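Local coordinates for Fc fragment of IgE receptor II (Bos taurus, PDB 6PWS), which binds mannose-type sugars through calcium in its C-type lectin domain and probably acts as a receptor for the Fc part of IgE, at residues E95-D98 against G102-C105; L69-L72 against E77-W80. One frame throughout, in Å; residues are numbered along the deposited sequence.

Contact 1: residues E95-D98 against G102-C105. With CA (calcium ion), chain B; CA (calcium ion), chain C; MMA (methyl alpha-D-mannopyranoside), chain D.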
ATOM      1  N   GLU A  95      -7.614  -3.353 -14.220  1.00  5.00           N
ATOM      2  CA  GLU A  95      -7.797  -3.507 -12.792  1.00  4.51           C
ATOM      3  C   GLU A  95      -8.540  -2.302 -12.229  1.00  4.42           C
ATOM      4  O   GLU A  95      -8.507  -1.203 -12.800  1.00  4.87           O
ATOM      5  CB  GLU A  95      -6.439  -3.627 -12.084  1.00  4.76           C
ATOM      6  CG  GLU A  95      -5.536  -4.715 -12.650  1.00  5.02           C
ATOM      7  CD  GLU A  95      -6.082  -6.130 -12.554  1.00  4.93           C
ATOM      8  OE1 GLU A  95      -7.004  -6.390 -11.745  1.00  5.22           O
ATOM      9  OE2 GLU A  95      -5.541  -6.986 -13.308  1.00  5.94           O
ATOM     10  N   PRO A  96      -9.201  -2.474 -11.081  1.00  4.30           N
ATOM     11  CA  PRO A  96      -9.446  -3.756 -10.411  1.00  4.48           C
ATOM     12  C   PRO A  96     -10.480  -4.568 -11.205  1.00  4.85           C
ATOM     13  O   PRO A  96     -11.376  -4.005 -11.845  1.00  5.99           O
ATOM     14  CB  PRO A  96     -10.002  -3.326  -9.054  1.00  5.03           C
ATOM     15  CG  PRO A  96     -10.743  -2.038  -9.365  1.00  5.35           C
ATOM     16  CD  PRO A  96      -9.899  -1.356 -10.419  1.00  4.92           C
ATOM     17  N   ASN A  97     -10.349  -5.892 -11.151  1.00  4.84           N
ATOM     18  CA  ASN A  97     -11.233  -6.784 -11.888  1.00  5.15           C
ATOM     19  C   ASN A  97     -11.968  -7.805 -11.025  1.00  5.17           C
ATOM     20  O   ASN A  97     -12.777  -8.574 -11.565  1.00  6.13           O
ATOM     21  CB  ASN A  97     -10.487  -7.465 -13.046  1.00  5.63           C
ATOM     22  CG  ASN A  97      -9.343  -8.353 -12.596  1.00  5.60           C
ATOM     23  OD1 ASN A  97      -9.072  -8.511 -11.402  1.00  5.32           O
ATOM     24  ND2 ASN A  97      -8.667  -8.957 -13.570  1.00  6.61           N
ATOM     25  N   ASP A  98     -11.727  -7.833  -9.717  1.00  5.00           N
ATOM     26  CA  ASP A  98     -12.395  -8.759  -8.797  1.00  5.31           C
ATOM     27  C   ASP A  98     -12.363 -10.189  -9.339  1.00  5.91           C
ATOM     28  O   ASP A  98     -13.379 -10.895  -9.387  1.00  6.33           O
ATOM     29  CB  ASP A  98     -13.814  -8.306  -8.450  1.00  5.45           C
ATOM     30  CG  ASP A  98     -14.267  -8.826  -7.087  1.00  5.09           C
ATOM     31  OD1 ASP A  98     -13.476  -8.710  -6.114  1.00  5.45           O
ATOM     32  OD2 ASP A  98     -15.398  -9.358  -6.981  1.00  6.35           O
ATOM     33  N   GLY A 102     -13.165 -13.466  -5.962  1.00  6.56           N
ATOM     34  CA  GLY A 102     -13.173 -12.182  -5.289  1.00  6.09           C
ATOM     35  C   GLY A 102     -11.774 -11.733  -4.899  1.00  5.56           C
ATOM     36  O   GLY A 102     -11.015 -12.491  -4.286  1.00  6.58           O
ATOM     37  N   GLU A 103     -11.432 -10.494  -5.247  1.00  4.95           N
ATOM     38  CA  GLU A 103     -10.137  -9.887  -4.936  1.00  4.84           C
ATOM     39  C   GLU A 103     -10.421  -8.574  -4.225  1.00  4.62           C
ATOM     40  O   GLU A 103     -10.956  -7.642  -4.838  1.00  4.99           O
ATOM     41  CB  GLU A 103      -9.309  -9.655  -6.196  1.00  4.84           C
ATOM     42  CG  GLU A 103      -8.921 -10.956  -6.861  1.00  5.24           C
ATOM     43  CD  GLU A 103      -8.063 -10.753  -8.083  1.00  5.58           C
ATOM     44  OE1 GLU A 103      -8.334  -9.811  -8.862  1.00  5.51           O
ATOM     45  OE2 GLU A 103      -7.088 -11.529  -8.252  1.00  7.21           O
ATOM     46  N   ASN A 104     -10.078  -8.496  -2.935  1.00  4.41           N
ATOM     47  CA  ASN A 104     -10.545  -7.377  -2.126  1.00  4.59           C
ATOM     48  C   ASN A 104      -9.436  -6.585  -1.455  1.00  4.54           C
ATOM     49  O   ASN A 104      -9.741  -5.656  -0.701  1.00  5.02           O
ATOM     50  CB  ASN A 104     -11.600  -7.849  -1.128  1.00  4.93           C
ATOM     51  CG  ASN A 104     -12.680  -8.672  -1.808  1.00  5.01           C
ATOM     52  OD1 ASN A 104     -13.164  -8.329  -2.889  1.00  5.37           O
ATOM     53  ND2 ASN A 104     -13.056  -9.770  -1.188  1.00  5.73           N
ATOM     54  N   CYS A 105      -8.174  -6.893  -1.762  1.00  4.45           N
ATOM     55  CA  CYS A 105      -7.016  -6.231  -1.165  1.00  4.45           C
ATOM     56  C   CYS A 105      -6.092  -5.794  -2.293  1.00  4.23           C
ATOM     57  O   CYS A 105      -5.852  -6.561  -3.225  1.00  5.70           O
ATOM     58  CB  CYS A 105      -6.286  -7.200  -0.238  1.00  4.93           C
ATOM     59  SG  CYS A 105      -7.264  -7.649   1.240  1.00  5.24           S
TER
HETATM   60 CA    CA B 301      -7.011  -8.255 -10.113  1.00  4.66          CA
HETATM   61 CA    CA C 302     -13.232  -6.691  -4.712  1.00  4.85          CA
HETATM   62  C1  MMA D 303      -4.390 -13.029 -12.078  0.50 12.76           C
HETATM   63  C2  MMA D 303      -4.427 -12.189 -10.809  0.50  8.89           C
HETATM   64  C3  MMA D 303      -5.475 -11.152 -10.967  0.50  7.83           C
HETATM   65  C4  MMA D 303      -5.194 -10.257 -12.141  0.50  5.95           C
HETATM   66  C5  MMA D 303      -5.027 -11.068 -13.425  0.50  8.42           C
HETATM   67  C6  MMA D 303      -4.527 -10.183 -14.528  0.50  9.98           C
HETATM   68  C7  MMA D 303      -5.896 -14.317 -13.379  0.50 25.35           C
HETATM   69  O1  MMA D 303      -5.629 -13.589 -12.201  0.50 30.17           O
HETATM   70  O2  MMA D 303      -3.167 -11.546 -10.556  0.50 10.84           O
HETATM   71  O3  MMA D 303      -5.537 -10.314  -9.794  0.50  5.13           O
HETATM   72  O4  MMA D 303      -6.274  -9.331 -12.237  0.50  5.83           O
HETATM   73  O5  MMA D 303      -4.060 -12.167 -13.256  0.50 10.90           O
HETATM   74  O6  MMA D 303      -4.355 -10.953 -15.688  0.50 13.86           O
HETATM   75  O   HOH W   1     -12.271  -5.566  -6.557  1.00  5.73           O

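Contact 2: residues L69-L72 against E77-W80. With CA (calcium ion), chain C.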
ATOM      1  N   LEU A  69      -5.173  -0.276   0.735  1.00  3.99           N
ATOM      2  CA  LEU A  69      -6.377  -0.039  -0.055  1.00  4.05           C
ATOM      3  C   LEU A  69      -7.123  -1.364  -0.170  1.00  3.91           C
ATOM      4  O   LEU A  69      -6.502  -2.396  -0.454  1.00  4.44           O
ATOM      5  CB  LEU A  69      -5.986   0.520  -1.435  1.00  3.89           C
ATOM      6  CG  LEU A  69      -7.122   1.008  -2.335  1.00  4.47           C
ATOM      7  CD1 LEU A  69      -7.851   2.198  -1.726  1.00  4.64           C
ATOM      8  CD2 LEU A  69      -6.554   1.374  -3.710  1.00  5.15           C
ATOM      9  N   ARG A  70      -8.438  -1.354   0.080  1.00  4.12           N
ATOM     10  CA  ARG A  70      -9.220  -2.584   0.100  1.00  4.42           C
ATOM     11  C   ARG A  70     -10.684  -2.255  -0.162  1.00  4.38           C
ATOM     12  O   ARG A  70     -11.136  -1.143   0.112  1.00  4.88           O
ATOM     13  CB  ARG A  70      -9.064  -3.330   1.441  1.00  5.21           C
ATOM     14  CG  ARG A  70      -9.839  -2.771   2.636  1.00  5.81           C
ATOM     15  CD  ARG A  70      -9.392  -1.389   3.144  1.00  6.50           C
ATOM     16  NE  ARG A  70     -10.176  -1.010   4.327  1.00  7.08           N
ATOM     17  CZ  ARG A  70     -10.034   0.114   5.041  1.00  7.02           C
ATOM     18  NH1 ARG A  70      -9.106   1.004   4.696  1.00  7.71           N
ATOM     19  NH2 ARG A  70     -10.826   0.351   6.087  1.00  8.08           N
ATOM     20  N   ASP A  71     -11.428  -3.255  -0.664  1.00  4.58           N
ATOM     21  CA  ASP A  71     -12.881  -3.171  -0.810  1.00  4.82           C
ATOM     22  C   ASP A  71     -13.580  -4.328  -0.096  1.00  5.26           C
ATOM     23  O   ASP A  71     -14.630  -4.802  -0.532  1.00  6.31           O
ATOM     24  CB  ASP A  71     -13.370  -3.041  -2.256  1.00  4.95           C
ATOM     25  CG  ASP A  71     -13.228  -4.306  -3.097  1.00  5.15           C
ATOM     26  OD1 ASP A  71     -12.380  -5.165  -2.805  1.00  5.37           O
ATOM     27  OD2 ASP A  71     -13.976  -4.415  -4.103  1.00  5.62           O
ATOM     28  N   LEU A  72     -13.017  -4.759   1.027  1.00  5.90           N
ATOM     29  CA  LEU A  72     -13.608  -5.834   1.823  1.00  6.53           C
ATOM     30  C   LEU A  72     -15.035  -5.534   2.289  1.00  7.15           C
ATOM     31  O   LEU A  72     -15.886  -6.432   2.293  1.00  8.36           O
ATOM     32  CB  LEU A  72     -12.720  -6.125   3.034  1.00  7.10           C
ATOM     33  CG  LEU A  72     -11.476  -6.954   2.727  1.00  7.67           C
ATOM     34  CD1 LEU A  72     -10.409  -6.788   3.799  1.00  8.49           C
ATOM     35  CD2 LEU A  72     -11.873  -8.419   2.573  1.00  8.42           C
ATOM     36  N   GLU A  77     -16.216  -0.615  -3.356  1.00  7.02           N
ATOM     37  CA  GLU A  77     -16.017   0.619  -2.601  1.00  7.04           C
ATOM     38  C   GLU A  77     -14.655   0.511  -1.924  1.00  6.15           C
ATOM     39  O   GLU A  77     -14.513  -0.152  -0.899  1.00  6.92           O
ATOM     40  CB  GLU A  77     -17.143   0.838  -1.594  1.00  8.54           C
ATOM     41  CG  GLU A  77     -18.482   1.145  -2.250  1.00 11.86           C
ATOM     42  CD  GLU A  77     -19.551   1.657  -1.292  1.00 14.13           C
ATOM     43  OE1 GLU A  77     -19.273   1.809  -0.081  1.00 15.39           O
ATOM     44  OE2 GLU A  77     -20.682   1.906  -1.760  1.00 15.39           O
ATOM     45  N   PHE A  78     -13.652   1.150  -2.516  1.00  6.21           N
ATOM     46  CA  PHE A  78     -12.310   1.104  -1.956  1.00  5.75           C
ATOM     47  C   PHE A  78     -12.153   2.150  -0.858  1.00  5.45           C
ATOM     48  O   PHE A  78     -12.725   3.245  -0.922  1.00  6.68           O
ATOM     49  CB  PHE A  78     -11.250   1.235  -3.060  1.00  6.29           C
ATOM     50  CG  PHE A  78     -11.147  -0.012  -3.886  1.00  6.23           C
ATOM     51  CD1 PHE A  78     -11.929  -0.184  -5.019  1.00  6.82           C
ATOM     52  CD2 PHE A  78     -10.352  -1.071  -3.462  1.00  6.18           C
ATOM     53  CE1 PHE A  78     -11.891  -1.368  -5.721  1.00  7.61           C
ATOM     54  CE2 PHE A  78     -10.310  -2.253  -4.158  1.00  6.73           C
ATOM     55  CZ  PHE A  78     -11.085  -2.406  -5.293  1.00  7.09           C
ATOM     56  N   ILE A  79     -11.393   1.783   0.169  1.00  4.92           N
ATOM     57  CA  ILE A  79     -11.134   2.629   1.331  1.00  4.93           C
ATOM     58  C   ILE A  79      -9.630   2.624   1.578  1.00  4.55           C
ATOM     59  O   ILE A  79      -9.010   1.552   1.612  1.00  4.68           O
ATOM     60  CB  ILE A  79     -11.857   2.110   2.598  1.00  6.23           C
ATOM     61  CG1 ILE A  79     -13.349   1.879   2.349  1.00  7.78           C
ATOM     62  CG2 ILE A  79     -11.661   3.070   3.766  1.00  7.15           C
ATOM     63  CD1 ILE A  79     -14.087   1.292   3.549  1.00  8.85           C
ATOM     64  N   TRP A  80      -9.057   3.813   1.779  1.00  4.13           N
ATOM     65  CA  TRP A  80      -7.662   3.950   2.169  1.00  4.31           C
ATOM     66  C   TRP A  80      -7.493   3.780   3.678  1.00  4.18           C
ATOM     67  O   TRP A  80      -8.354   4.166   4.479  1.00  4.78           O
ATOM     68  CB  TRP A  80      -7.134   5.352   1.825  1.00  4.35           C
ATOM     69  CG  TRP A  80      -6.849   5.582   0.374  1.00  4.47           C
ATOM     70  CD1 TRP A  80      -7.499   6.442  -0.471  1.00  4.68           C
ATOM     71  CD2 TRP A  80      -5.814   4.961  -0.394  1.00  4.12           C
ATOM     72  NE1 TRP A  80      -6.940   6.380  -1.725  1.00  4.70           N
ATOM     73  CE2 TRP A  80      -5.903   5.474  -1.706  1.00  4.23           C
ATOM     74  CE3 TRP A  80      -4.838   4.001  -0.108  1.00  4.27           C
ATOM     75  CZ2 TRP A  80      -5.048   5.056  -2.725  1.00  4.25           C
ATOM     76  CZ3 TRP A  80      -3.988   3.583  -1.126  1.00  4.30           C
ATOM     77  CH2 TRP A  80      -4.098   4.109  -2.416  1.00  4.37           C
TER
HETATM   78 CA    CA C 302     -13.232  -6.691  -4.712  1.00  4.85          CA
HETATM   79  O   HOH W   1     -12.271  -5.566  -6.557  1.00  5.73           O

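Contact 1: residues E95-D98 against G102-C105
Asp98 and Glu103 carry this contact; they share one calcium, and Glu103 reaches a second with its side chain. OD1 of Asp98 accepts the backbone N of Glu103 at 2.8 Å, the N-H arriving from above the carboxylate plane, 51° out of it. The same oxygen binds one calcium at 2.5 Å, and the carbonyl O of Glu103 joins it there, so ion and amide together hold the carboxylate in place. A carboxylate oxygen, with more than one lone pair and a share of negative charge, can probably serve ion and N-H together. Gly102 passes beside Asp98 with backbone angles at which a CB would strike the preceding carbonyl.

The side chain of Glu103 runs the other way, extended beyond CG (chi2 -178°), which carries its carboxylate to the second calcium. OE1 binds that ion at 2.4 Å and also has a hydrogen-bonding partner in Ala99; OE2 lies 2.5 Å from O3 of the mannoside. Asn97 OD1 meets the ion at 2.4 Å, while its ND2 donates to the sugar O4 at 2.8 Å, a division of labour suited to an amide. Glu95, Pro96 with the cis peptide before it, and Asn97 make up the Glu-Pro-Asn motif of mannose-binding C-type lectins, where two vicinal sugar hydroxyls, here O3 and O4, ligate the calcium.

Contact 2: residues L69-L72 against E77-W80
A short beta hairpin in the C-type lectin domain joins strands 69-70 and 79-80, and the loop between them leads into a calcium site. Arg70 and Ile79 form the hydrogen-bonded antiparallel pair: Ile79 N gives a sound bond to Arg70 O at 2.9 Å, whereas the return bond from Arg70 N to Ile79 O is weak. Leu69 and Trp80 make the neighbouring non-hydrogen-bonded pair, their side chains on the opposite face from those of Arg70 and Ile79.

Leu69 sets CD1 over the six-membered ring of Trp80, 3.7 Å from its centroid and 13° off the normal, a CH-pi contact. The first torsion (chi1 -172°) places CG opposite the backbone N, from where the branched end reaches both the indole and CB of Phe78. A branched aliphatic residue suits this position between two aromatics, and Val106 of strand 105-108 touches it too.

Arg70 bends at chi2 and folds back over its partner strand. One guanidinium face takes CG2 of Ile79, 3.2 Å above the plane, and NH1 gives a weak bond to Ile79 O at 3.1 Å.

Toward the loop, Asp71 lies alongside Phe78, the carboxylate and ring planes only 8° apart. Its CB stands over the ring centre, in CH-pi contact at 3.7 Å, and both oxygens bind the calcium, OD2 at 2.5 Å; Gly76 N also donates to OD2. Trp91 and Phe78 form an edge-to-face pair. A carboxylate stacked flat on an aromatic face would ordinarily be unfavourable, but two-point binding of the calcium probably offsets part of its charge, so that apolar packing and metal binding can share one residue.

In the fold
Along the chain contact 2 closes before contact 1 opens, and their centres lie about 10 Å apart on the same side of the chain's centre. The hairpin of strands 69-70 and 79-80 precedes the long loop that holds nearly all of contact 1 and leads into strand 105-108, which begins at Cys105. They meet where Asn104 O accepts a probable hydrogen bond from Asp71 N, and they share one calcium, to which 69-72 gives Asp71, 95-98 gives Asp98 and 102-105 gives Glu103 and Asn104, with Glu75 completing the protein ligands. The other calcium, which holds the mannoside, is also reached through Glu103. That residue therefore couples the two ions, consistent with calcium-dependent ordering of the sugar-binding loop.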